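Local atomic coordinates of inorganic pyrophosphatase (Shewanella sp. AS-11, PDB entry 6LL8), a protein that probably hydrolyses inorganic diphosphate to two phosphate ions with the help of divalent metal ions, manganese being the usual cofactor. Residues I49-F55 and N135-I139; E76-A80 and K204-M208; L107-I111 and M123-Y128; A195-M200 and D236-L240. All blocks are in the same frame, centred on the assembly; numbering follows the deposited sequence.

Contact 1. Residues I49-F55 and N135-I139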
# COMPACT_ATOMS: atom_id res chain seq x y z
N ILE A 49 9.84 9.39 6.26
CA ILE A 49 9.15 10.49 5.53
C ILE A 49 8.59 11.51 6.53
O ILE A 49 8.75 12.73 6.36
CB ILE A 49 8.05 9.91 4.65
CG1 ILE A 49 8.62 9.05 3.51
CG2 ILE A 49 7.14 11.01 4.12
CD1 ILE A 49 7.56 8.20 2.82
N LEU A 50 7.88 11.02 7.55
CA LEU A 50 7.24 11.94 8.50
C LEU A 50 8.31 12.74 9.25
O LEU A 50 8.11 13.92 9.50
CB LEU A 50 6.31 11.22 9.46
CG LEU A 50 5.08 10.56 8.84
CD1 LEU A 50 4.06 10.23 9.92
CD2 LEU A 50 4.41 11.37 7.73
N GLU A 51 9.41 12.11 9.62
CA GLU A 51 10.46 12.84 10.36
C GLU A 51 11.04 13.92 9.44
O GLU A 51 11.29 15.06 9.89
CB GLU A 51 11.52 11.88 10.88
CG GLU A 51 12.58 12.59 11.73
CD GLU A 51 13.64 13.45 11.08
OE1 GLU A 51 13.93 13.28 9.89
OE2 GLU A 51 14.20 14.31 11.83
N LYS A 52 11.23 13.59 8.17
CA LYS A 52 11.87 14.53 7.23
C LYS A 52 11.06 15.82 7.13
O LYS A 52 11.64 16.90 7.00
CB LYS A 52 12.02 13.88 5.86
CG LYS A 52 12.67 14.74 4.81
CD LYS A 52 12.89 13.98 3.55
CE LYS A 52 13.46 14.83 2.43
NZ LYS A 52 14.79 15.37 2.80
N PHE A 53 9.74 15.72 7.14
CA PHE A 53 8.85 16.88 6.93
C PHE A 53 8.15 17.32 8.20
O PHE A 53 7.32 18.23 8.12
CB PHE A 53 7.88 16.58 5.78
CG PHE A 53 8.57 16.53 4.45
CD1 PHE A 53 8.99 17.69 3.83
CD2 PHE A 53 8.89 15.32 3.89
CE1 PHE A 53 9.72 17.63 2.64
CE2 PHE A 53 9.60 15.27 2.70
CZ PHE A 53 10.00 16.42 2.08
N GLY A 54 8.52 16.80 9.36
CA GLY A 54 8.09 17.36 10.65
C GLY A 54 6.74 16.92 11.16
O GLY A 54 6.18 17.64 11.97
N PHE A 55 6.22 15.78 10.75
CA PHE A 55 4.89 15.30 11.18
C PHE A 55 4.98 14.26 12.28
O PHE A 55 5.85 13.38 12.25
CB PHE A 55 4.15 14.66 10.00
CG PHE A 55 3.71 15.64 8.96
CD1 PHE A 55 2.49 16.27 9.06
CD2 PHE A 55 4.54 15.98 7.91
CE1 PHE A 55 2.12 17.21 8.11
CE2 PHE A 55 4.16 16.90 6.95
CZ PHE A 55 2.95 17.51 7.05
N ASN A 135 5.02 21.39 3.75
CA ASN A 135 5.24 20.14 4.50
C ASN A 135 4.35 19.02 3.96
O ASN A 135 4.79 17.89 3.78
CB ASN A 135 5.16 20.37 6.01
CG ASN A 135 3.83 20.90 6.54
OD1 ASN A 135 2.94 21.33 5.80
ND2 ASN A 135 3.72 21.00 7.86
N ILE A 136 3.07 19.33 3.76
CA ILE A 136 2.11 18.37 3.18
C ILE A 136 2.59 17.98 1.78
O ILE A 136 2.56 16.79 1.42
CB ILE A 136 0.69 18.95 3.12
CG1 ILE A 136 0.16 19.26 4.52
CG2 ILE A 136 -0.23 18.06 2.31
CD1 ILE A 136 -0.28 18.08 5.25
N ALA A 137 3.03 18.95 1.00
CA ALA A 137 3.49 18.62 -0.36
C ALA A 137 4.64 17.62 -0.30
O ALA A 137 4.71 16.71 -1.15
CB ALA A 137 3.91 19.87 -1.12
N GLY A 138 5.53 17.79 0.67
CA GLY A 138 6.67 16.89 0.76
C GLY A 138 6.25 15.46 1.02
O GLY A 138 6.79 14.54 0.41
N ILE A 139 5.34 15.26 1.98
CA ILE A 139 4.96 13.87 2.30
C ILE A 139 4.14 13.30 1.14
O ILE A 139 4.25 12.09 0.88
CB ILE A 139 4.29 13.74 3.67
CG1 ILE A 139 2.90 14.37 3.76
CG2 ILE A 139 5.23 14.24 4.76
CD1 ILE A 139 2.18 14.08 5.05
O HOH W 1 5.54 19.75 9.58
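Phe53 lies flat against Gly138, one tight part of the contact between Ile49-Phe55 and Asn135-Ile139. Gly138 CA stands 3.6 Å from the ring centroid of Phe53, 13° off the ring normal, a CH-pi contact that the missing side chain permits: a CB on this residue would run into Phe53 CE1. Ile139 CG2 meets Ile49 CG2 at 3.8 Å and Phe53 CB at 3.7 Å, while Ile139 CD1 sits over one face of the Phe55 ring, 4.0 Å from the centroid. The edge of Phe55 is packed as closely: its CE2 comes to 3.4 Å from Asn135 O, which lies near the ring plane, and its CZ to 3.5 Å from Asn135 CG. The short segments 49-53 and 135-139, on helices 44-53 and 134-147, run nearly antiparallel (154°) within the DHH domain, and helix 14-29 packs against Ile49, Phe55, Ile136 and Ile139. A leucine in place of Phe53 would probably lose the flat surface that covers Gly138 and leave a gap beside the glycine. The wet side is confined to one water, near the Schellman motif at Gly54, which donates to Phe53 O and accepts from Asn135 ND2, both at 2.8 Å; no direct hydrogen bond joins the segments.

Contact 2. Residues E76-A80 and K204-M208; sequences EITQA and KDFNM. With 2PN (imidodiphosphoric acid), chain I.
Thr78 and Gln79 of the DHH domain meet Lys204 and Asp205 on the edge strand 203-208 of the DHHA2 domain, so the contact bridges the two lobes of this family II pyrophosphatase beside the active-site cleft. One direct hydrogen bond crosses it: Thr78 OG1 donates to Asp205 O at 2.7 Å, approaching from above the carbonyl plane. The hydroxyl is put there by chi1 of 53°, which sets OG1 between the backbone N and the carbonyl carbon. Water supplies further polar links. One molecule donates to both Glu76 OE1 and Thr78 OG1 and accepts from Asn207 N; a second ties Thr78 O to Asp205 N. Van der Waals contact comes from the extended chain of Gln79, whose amide lies across the methylenes of Lys204, with OE1 3.7 Å from Lys204 CD. A salt bridge holds the carboxylate of Asp205 to Arg246, within its own domain. The ligand takes two hydrogen bonds. Fully extended, Lys204 reaches imidodiphosphate, which Arg294, Lys295 and His96 also bind. Its NZ donates to O1 of the ligand at 2.7 Å and to O4 at 3.0 Å, on different phosphorus atoms, and gives a further hydrogen bond to a water that donates in turn to Gln79 OE1 at 2.7 Å.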
# COMPACT_ATOMS: atom_id res chain seq x y z
N GLU A 76 -11.48 -2.67 0.40
CA GLU A 76 -11.64 -4.08 0.80
C GLU A 76 -12.10 -4.23 2.24
O GLU A 76 -11.53 -3.61 3.14
CB GLU A 76 -10.29 -4.81 0.72
CG GLU A 76 -9.63 -4.78 -0.64
CD GLU A 76 -10.31 -5.55 -1.75
OE1 GLU A 76 -10.98 -6.54 -1.48
OE2 GLU A 76 -10.18 -5.11 -2.89
N ILE A 77 -13.04 -5.15 2.47
CA ILE A 77 -13.40 -5.52 3.85
C ILE A 77 -12.16 -5.97 4.61
O ILE A 77 -11.98 -5.57 5.76
CB ILE A 77 -14.49 -6.60 3.85
CG1 ILE A 77 -15.80 -6.00 3.36
CG2 ILE A 77 -14.67 -7.25 5.22
CD1 ILE A 77 -16.88 -7.05 3.13
N THR A 78 -11.30 -6.79 4.01
CA THR A 78 -10.15 -7.37 4.72
C THR A 78 -9.11 -6.33 5.11
O THR A 78 -8.23 -6.64 5.92
CB THR A 78 -9.45 -8.45 3.87
OG1 THR A 78 -9.14 -7.87 2.60
CG2 THR A 78 -10.25 -9.74 3.74
N GLN A 79 -9.13 -5.15 4.54
CA GLN A 79 -8.13 -4.11 4.81
C GLN A 79 -8.75 -2.93 5.57
O GLN A 79 -8.02 -2.01 5.92
CB GLN A 79 -7.50 -3.65 3.50
CG GLN A 79 -6.73 -4.78 2.83
CD GLN A 79 -6.20 -4.36 1.49
OE1 GLN A 79 -5.74 -3.20 1.36
NE2 GLN A 79 -6.10 -5.36 0.60
N ALA A 80 -10.05 -2.95 5.81
CA ALA A 80 -10.78 -1.89 6.51
C ALA A 80 -10.77 -2.16 8.00
O ALA A 80 -10.46 -3.26 8.46
CB ALA A 80 -12.21 -1.86 6.04
N LYS A 204 -1.02 -7.78 2.95
CA LYS A 204 -2.46 -7.59 2.76
C LYS A 204 -3.14 -8.93 2.59
O LYS A 204 -2.63 -9.80 1.88
CB LYS A 204 -2.74 -6.75 1.52
CG LYS A 204 -2.22 -5.32 1.63
CD LYS A 204 -2.44 -4.56 0.34
CE LYS A 204 -1.93 -3.12 0.43
NZ LYS A 204 -2.15 -2.42 -0.84
N ASP A 205 -4.30 -9.06 3.20
CA ASP A 205 -5.22 -10.18 2.95
C ASP A 205 -6.22 -9.77 1.87
O ASP A 205 -6.69 -8.62 1.83
CB ASP A 205 -5.95 -10.61 4.21
CG ASP A 205 -5.18 -11.56 5.10
OD1 ASP A 205 -4.50 -12.45 4.54
OD2 ASP A 205 -5.26 -11.43 6.33
N PHE A 206 -6.56 -10.75 1.07
CA PHE A 206 -7.54 -10.65 -0.03
C PHE A 206 -8.54 -11.78 0.12
O PHE A 206 -8.14 -12.93 0.28
CB PHE A 206 -6.85 -10.78 -1.38
CG PHE A 206 -5.87 -9.66 -1.64
CD1 PHE A 206 -4.56 -9.76 -1.20
CD2 PHE A 206 -6.28 -8.49 -2.26
CE1 PHE A 206 -3.67 -8.73 -1.38
CE2 PHE A 206 -5.37 -7.47 -2.47
CZ PHE A 206 -4.07 -7.57 -2.01
N ASN A 207 -9.80 -11.45 -0.05
CA ASN A 207 -10.87 -12.46 -0.24
C ASN A 207 -11.03 -12.67 -1.74
O ASN A 207 -11.52 -11.76 -2.45
CB ASN A 207 -12.15 -11.96 0.39
CG ASN A 207 -13.27 -12.95 0.24
OD1 ASN A 207 -13.14 -13.95 -0.42
ND2 ASN A 207 -14.39 -12.62 0.85
N MET A 208 -10.55 -13.80 -2.25
CA MET A 208 -10.64 -14.13 -3.69
C MET A 208 -11.64 -15.27 -3.87
O MET A 208 -11.30 -16.41 -3.62
CB MET A 208 -9.25 -14.49 -4.22
CG MET A 208 -8.29 -13.31 -4.09
SD MET A 208 -6.76 -13.62 -4.98
CE MET A 208 -5.96 -12.03 -4.84
P1 2PN I . -0.39 0.13 -2.50
O1 2PN I . -1.12 0.08 -1.16
O2 2PN I . 1.11 0.15 -2.34
O3 2PN I . -0.89 1.29 -3.34
N1 2PN I . -0.79 -1.24 -3.30
P2 2PN I . 0.01 -2.62 -3.74
O4 2PN I . -0.88 -3.75 -3.23
O5 2PN I . 1.35 -2.63 -3.04
O6 2PN I . 0.13 -2.62 -5.24
O HOH W 2 -10.33 -8.66 -0.00
O HOH W 3 -5.18 -7.06 5.19
O HOH W 4 -4.91 -1.72 -0.72

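Contact 3. Residues L107-I111 and M123-Y128; sequences LECWI and MMYDFY
With CG anti to the carbonyl carbon in both Trp110 (chi1 -68°) and Met124, the methionine chain runs out extended to the indole, and its bend at chi3, 74°, lays SD and CE along the ring system. Met124 CG stands over the six-membered ring of Trp110, 3.6 Å from the centroid, a CH-pi contact. Its SD lies over the five-membered ring at 4.1 Å, a Met-aromatic contact made on the ring face, and the bend brings CE to 3.7 Å from Trp110 NE1. The same indole turns its edge to the face of Phe127 in an offset edge-to-face pair, with centroids 5.7 Å apart and planes at 67°. This contact lays helix 117-128 against strand 108-111, an edge strand of the parallel sheet of the DHH domain, with Tyr70 and Val93 of inner strands also touching Trp110 and Met124. The polar groups gather at the rim. In one of two conformers of Glu108, OE1 accepts a bond from Trp110 NE1 that is weak at 3.3 Å, and takes another from Tyr70 OH; a water donating to OE1 links it to Tyr128 OH. A second water joins Trp110 NE1 to Tyr128 OH. The chemistry thus divides: dispersion and sulfur-aromatic contact hold the indole face, whereas the glutamate reaches the helix through water, consistent with a carboxylate that takes up two positions.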
# COMPACT_ATOMS: atom_id res chain seq x y z
N LEU A 107 -22.18 8.25 -1.33
CA LEU A 107 -20.82 8.59 -0.87
C LEU A 107 -20.04 9.24 -2.00
O LEU A 107 -20.50 9.27 -3.15
CB LEU A 107 -20.07 7.36 -0.35
CG LEU A 107 -19.48 6.42 -1.40
CD1 LEU A 107 -18.49 5.46 -0.76
CD2 LEU A 107 -20.54 5.65 -2.18
N GLU A 108 -18.86 9.75 -1.68
CA GLU A 108 -17.88 10.15 -2.69
C GLU A 108 -16.89 9.04 -2.95
O GLU A 108 -16.42 8.39 -2.01
CB GLU A 108 -16.95 11.22 -2.16
CG GLU A 108 -17.62 12.52 -1.89
CD GLU A 108 -16.63 13.67 -1.85
OE1 GLU A 108 -15.39 13.47 -1.62
OE2 GLU A 108 -17.12 14.73 -2.12
N CYS A 109 -16.58 8.80 -4.21
CA CYS A 109 -15.41 7.99 -4.57
C CYS A 109 -14.60 8.79 -5.57
O CYS A 109 -15.10 9.21 -6.63
CB CYS A 109 -15.76 6.65 -5.19
SG CYS A 109 -16.80 5.62 -4.13
N TRP A 110 -13.33 8.97 -5.22
CA TRP A 110 -12.29 9.52 -6.10
C TRP A 110 -11.32 8.37 -6.34
O TRP A 110 -10.36 8.21 -5.59
CB TRP A 110 -11.61 10.72 -5.46
CG TRP A 110 -12.43 11.95 -5.29
CD1 TRP A 110 -13.38 12.19 -4.36
CD2 TRP A 110 -12.23 13.15 -6.02
NE1 TRP A 110 -13.82 13.47 -4.49
CE2 TRP A 110 -13.13 14.09 -5.47
CE3 TRP A 110 -11.39 13.53 -7.06
CZ2 TRP A 110 -13.19 15.40 -5.94
CZ3 TRP A 110 -11.44 14.83 -7.51
CH2 TRP A 110 -12.33 15.74 -6.96
N ILE A 111 -11.61 7.54 -7.33
CA ILE A 111 -10.81 6.34 -7.59
C ILE A 111 -10.29 6.49 -9.01
O ILE A 111 -11.06 6.77 -9.94
CB ILE A 111 -11.61 5.05 -7.34
CG1 ILE A 111 -12.07 4.98 -5.88
CG2 ILE A 111 -10.76 3.85 -7.75
CD1 ILE A 111 -12.99 3.82 -5.53
N MET A 123 -5.35 15.92 -6.97
CA MET A 123 -6.47 16.32 -7.85
C MET A 123 -7.61 16.91 -7.02
O MET A 123 -8.27 17.85 -7.48
CB MET A 123 -7.03 15.14 -8.65
CG MET A 123 -6.09 14.61 -9.69
SD MET A 123 -6.79 13.05 -10.32
CE MET A 123 -5.49 12.53 -11.44
N MET A 124 -7.82 16.40 -5.82
CA MET A 124 -8.86 16.97 -4.94
C MET A 124 -8.48 18.38 -4.48
O MET A 124 -9.32 19.29 -4.50
CB MET A 124 -9.09 16.03 -3.75
CG MET A 124 -9.57 14.68 -4.15
SD MET A 124 -9.70 13.49 -2.79
CE MET A 124 -11.15 14.10 -1.97
N TYR A 125 -7.23 18.60 -4.10
CA TYR A 125 -6.79 19.95 -3.74
C TYR A 125 -7.03 20.89 -4.93
O TYR A 125 -7.49 22.02 -4.72
CB TYR A 125 -5.31 20.02 -3.37
CG TYR A 125 -4.99 19.64 -1.94
CD1 TYR A 125 -4.74 18.34 -1.55
CD2 TYR A 125 -4.79 20.65 -1.02
CE1 TYR A 125 -4.40 18.04 -0.25
CE2 TYR A 125 -4.45 20.36 0.29
CZ TYR A 125 -4.22 19.05 0.68
OH TYR A 125 -3.85 18.80 1.98
N ASP A 126 -6.71 20.45 -6.13
CA ASP A 126 -6.89 21.28 -7.34
C ASP A 126 -8.37 21.59 -7.52
O ASP A 126 -8.72 22.75 -7.85
CB ASP A 126 -6.39 20.59 -8.61
CG ASP A 126 -4.90 20.35 -8.71
OD1 ASP A 126 -4.16 20.99 -8.02
OD2 ASP A 126 -4.52 19.50 -9.57
N PHE A 127 -9.23 20.62 -7.34
CA PHE A 127 -10.67 20.80 -7.53
C PHE A 127 -11.19 21.87 -6.56
O PHE A 127 -12.00 22.72 -6.96
CB PHE A 127 -11.40 19.48 -7.31
CG PHE A 127 -12.90 19.59 -7.36
CD1 PHE A 127 -13.57 19.78 -8.55
CD2 PHE A 127 -13.64 19.54 -6.19
CE1 PHE A 127 -14.95 19.92 -8.56
CE2 PHE A 127 -15.01 19.68 -6.21
CZ PHE A 127 -15.67 19.84 -7.41
N TYR A 128 -10.80 21.81 -5.30
CA TYR A 128 -11.28 22.75 -4.27
C TYR A 128 -10.49 24.07 -4.27
O TYR A 128 -10.84 25.00 -3.53
CB TYR A 128 -11.22 22.08 -2.89
CG TYR A 128 -12.22 20.98 -2.69
CD1 TYR A 128 -13.56 21.28 -2.57
CD2 TYR A 128 -11.82 19.67 -2.61
CE1 TYR A 128 -14.50 20.30 -2.33
CE2 TYR A 128 -12.75 18.67 -2.40
CZ TYR A 128 -14.08 18.98 -2.24
OH TYR A 128 -14.97 17.97 -2.00
O HOH W 5 -14.02 15.75 -0.70
O HOH W 6 -15.68 15.95 -3.73

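Contact 4. Residues A195-M200 and D236-L240; sequences ARDLVM and DIAKL
Arg196 grips Asp236 through its NE, which donates to OD2 at 2.7 Å with an N-H...O angle of 169°. The oxygen uses its syn lone pair and lies in the guanidinium plane. A second bond of the salt bridge, from Arg196 NH2 to Asp236 OD1 at 3.2 Å, is weak and bent, in keeping with planes turned 51° from each other. The arginine chain leaves with CG opposite the backbone N and then folds at chi2 and chi3, which carries the guanidinium back toward helix 230-243. There Leu240 CD1 lies over one of its faces, 3.9 Å from NH1, and Lys239 CB stands at its edge. The segments 195-199 and 236-240 of the DHHA2 domain, the latter on helix 230-243, cross at -70° with axes 10.3 Å apart at closest approach. Beside the ion pair Val199 CG1 touches Leu240 CD2 at 3.6 Å and Ile237 CG2 at 4.0 Å, and Met200 SD also reaches Leu240 CD2. Farther out, Glu243 OE1 makes a second salt bridge, to Arg196 NH1. A methionine in place of Arg196 would probably leave both Asp236 and Glu243 without their charged mate. Ile237 in turn packs on Leu264 and Val266 of strand 260-267.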
# COMPACT_ATOMS: atom_id res chain seq x y z
N ALA A 195 11.84 -12.65 11.10
CA ALA A 195 11.12 -13.09 9.89
C ALA A 195 9.68 -12.60 9.93
O ALA A 195 9.20 -12.08 8.91
CB ALA A 195 11.23 -14.58 9.73
N ARG A 196 8.96 -12.77 11.03
CA ARG A 196 7.53 -12.42 11.03
C ARG A 196 7.36 -10.92 10.80
O ARG A 196 6.40 -10.51 10.13
CB ARG A 196 6.84 -12.89 12.32
CG ARG A 196 5.39 -12.44 12.46
CD ARG A 196 4.46 -12.93 11.36
NE ARG A 196 4.44 -14.37 11.17
CZ ARG A 196 3.58 -15.20 11.75
NH1 ARG A 196 2.66 -14.75 12.56
NH2 ARG A 196 3.63 -16.49 11.50
N ASP A 197 8.25 -10.11 11.35
CA ASP A 197 8.14 -8.65 11.17
C ASP A 197 8.35 -8.30 9.70
O ASP A 197 7.69 -7.38 9.21
CB ASP A 197 9.11 -7.91 12.09
CG ASP A 197 8.80 -7.98 13.58
OD1 ASP A 197 7.66 -8.30 13.93
OD2 ASP A 197 9.69 -7.62 14.34
N LEU A 198 9.22 -9.03 8.99
CA LEU A 198 9.39 -8.77 7.55
C LEU A 198 8.17 -9.27 6.77
O LEU A 198 7.67 -8.55 5.88
CB LEU A 198 10.66 -9.45 7.06
CG LEU A 198 11.97 -8.88 7.59
CD1 LEU A 198 13.13 -9.73 7.12
CD2 LEU A 198 12.17 -7.43 7.18
N VAL A 199 7.68 -10.46 7.07
CA VAL A 199 6.50 -10.99 6.35
C VAL A 199 5.34 -9.98 6.50
O VAL A 199 4.62 -9.77 5.53
CB VAL A 199 6.13 -12.40 6.87
CG1 VAL A 199 4.80 -12.86 6.36
CG2 VAL A 199 7.23 -13.39 6.56
N MET A 200 5.14 -9.43 7.69
CA MET A 200 3.99 -8.58 7.98
C MET A 200 4.23 -7.12 7.63
O MET A 200 3.29 -6.33 7.78
CB MET A 200 3.59 -8.67 9.45
CG MET A 200 3.15 -10.05 9.89
SD MET A 200 1.84 -10.74 8.95
CE MET A 200 0.58 -9.54 9.26
N ASP A 236 8.13 -19.18 8.01
CA ASP A 236 7.18 -18.27 8.65
C ASP A 236 5.88 -18.12 7.86
O ASP A 236 4.80 -18.06 8.48
CB ASP A 236 7.81 -16.91 8.92
CG ASP A 236 6.95 -16.14 9.90
OD1 ASP A 236 6.81 -16.58 11.09
OD2 ASP A 236 6.35 -15.15 9.45
N ILE A 237 5.94 -18.10 6.53
CA ILE A 237 4.68 -17.97 5.75
C ILE A 237 3.83 -19.23 5.92
O ILE A 237 2.61 -19.12 5.89
CB ILE A 237 4.89 -17.57 4.30
CG1 ILE A 237 5.67 -18.60 3.49
CG2 ILE A 237 5.50 -16.18 4.22
CD1 ILE A 237 5.72 -18.27 2.01
N ALA A 238 4.43 -20.41 6.09
CA ALA A 238 3.65 -21.64 6.34
C ALA A 238 2.92 -21.50 7.67
O ALA A 238 1.76 -21.88 7.76
CB ALA A 238 4.55 -22.84 6.34
N LYS A 239 3.57 -20.97 8.71
CA LYS A 239 2.92 -20.74 10.01
C LYS A 239 1.79 -19.73 9.85
O LYS A 239 0.70 -19.97 10.37
CB LYS A 239 3.93 -20.24 11.04
CG LYS A 239 4.96 -21.26 11.50
CD LYS A 239 5.91 -20.70 12.56
CE LYS A 239 7.18 -21.50 12.78
NZ LYS A 239 6.89 -22.88 13.23
N LEU A 240 2.05 -18.63 9.14
CA LEU A 240 1.02 -17.59 8.97
C LEU A 240 -0.19 -18.15 8.24
O LEU A 240 -1.33 -17.77 8.56
CB LEU A 240 1.65 -16.41 8.23
CG LEU A 240 0.77 -15.18 8.10
CD1 LEU A 240 0.31 -14.63 9.44
CD2 LEU A 240 1.54 -14.12 7.34

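Overall arrangement
The four contacts illustrate how bonding follows place in a two-domain enzyme. Contacts 1 and 3 both belong to the DHH domain: contact 1 is a buried helix pair held by aliphatic and aromatic carbon, contact 3 a surface meeting of edge strand and helix with a watered rim. They touch where Ile136 CG2 packs on Tyr125 OH, on consecutive helices. Contact 4, partly buried in the DHHA2 domain, adds a salt bridge to its apolar base. Contact 2, also partly buried, alone spans both domains and holds a ligand-binding residue; it relies most on waters and shares no element with contact 4, although helix 195-199 is followed in the chain by its strand. Contacts 3 and 4 lie farthest apart, about 37 Å between centres.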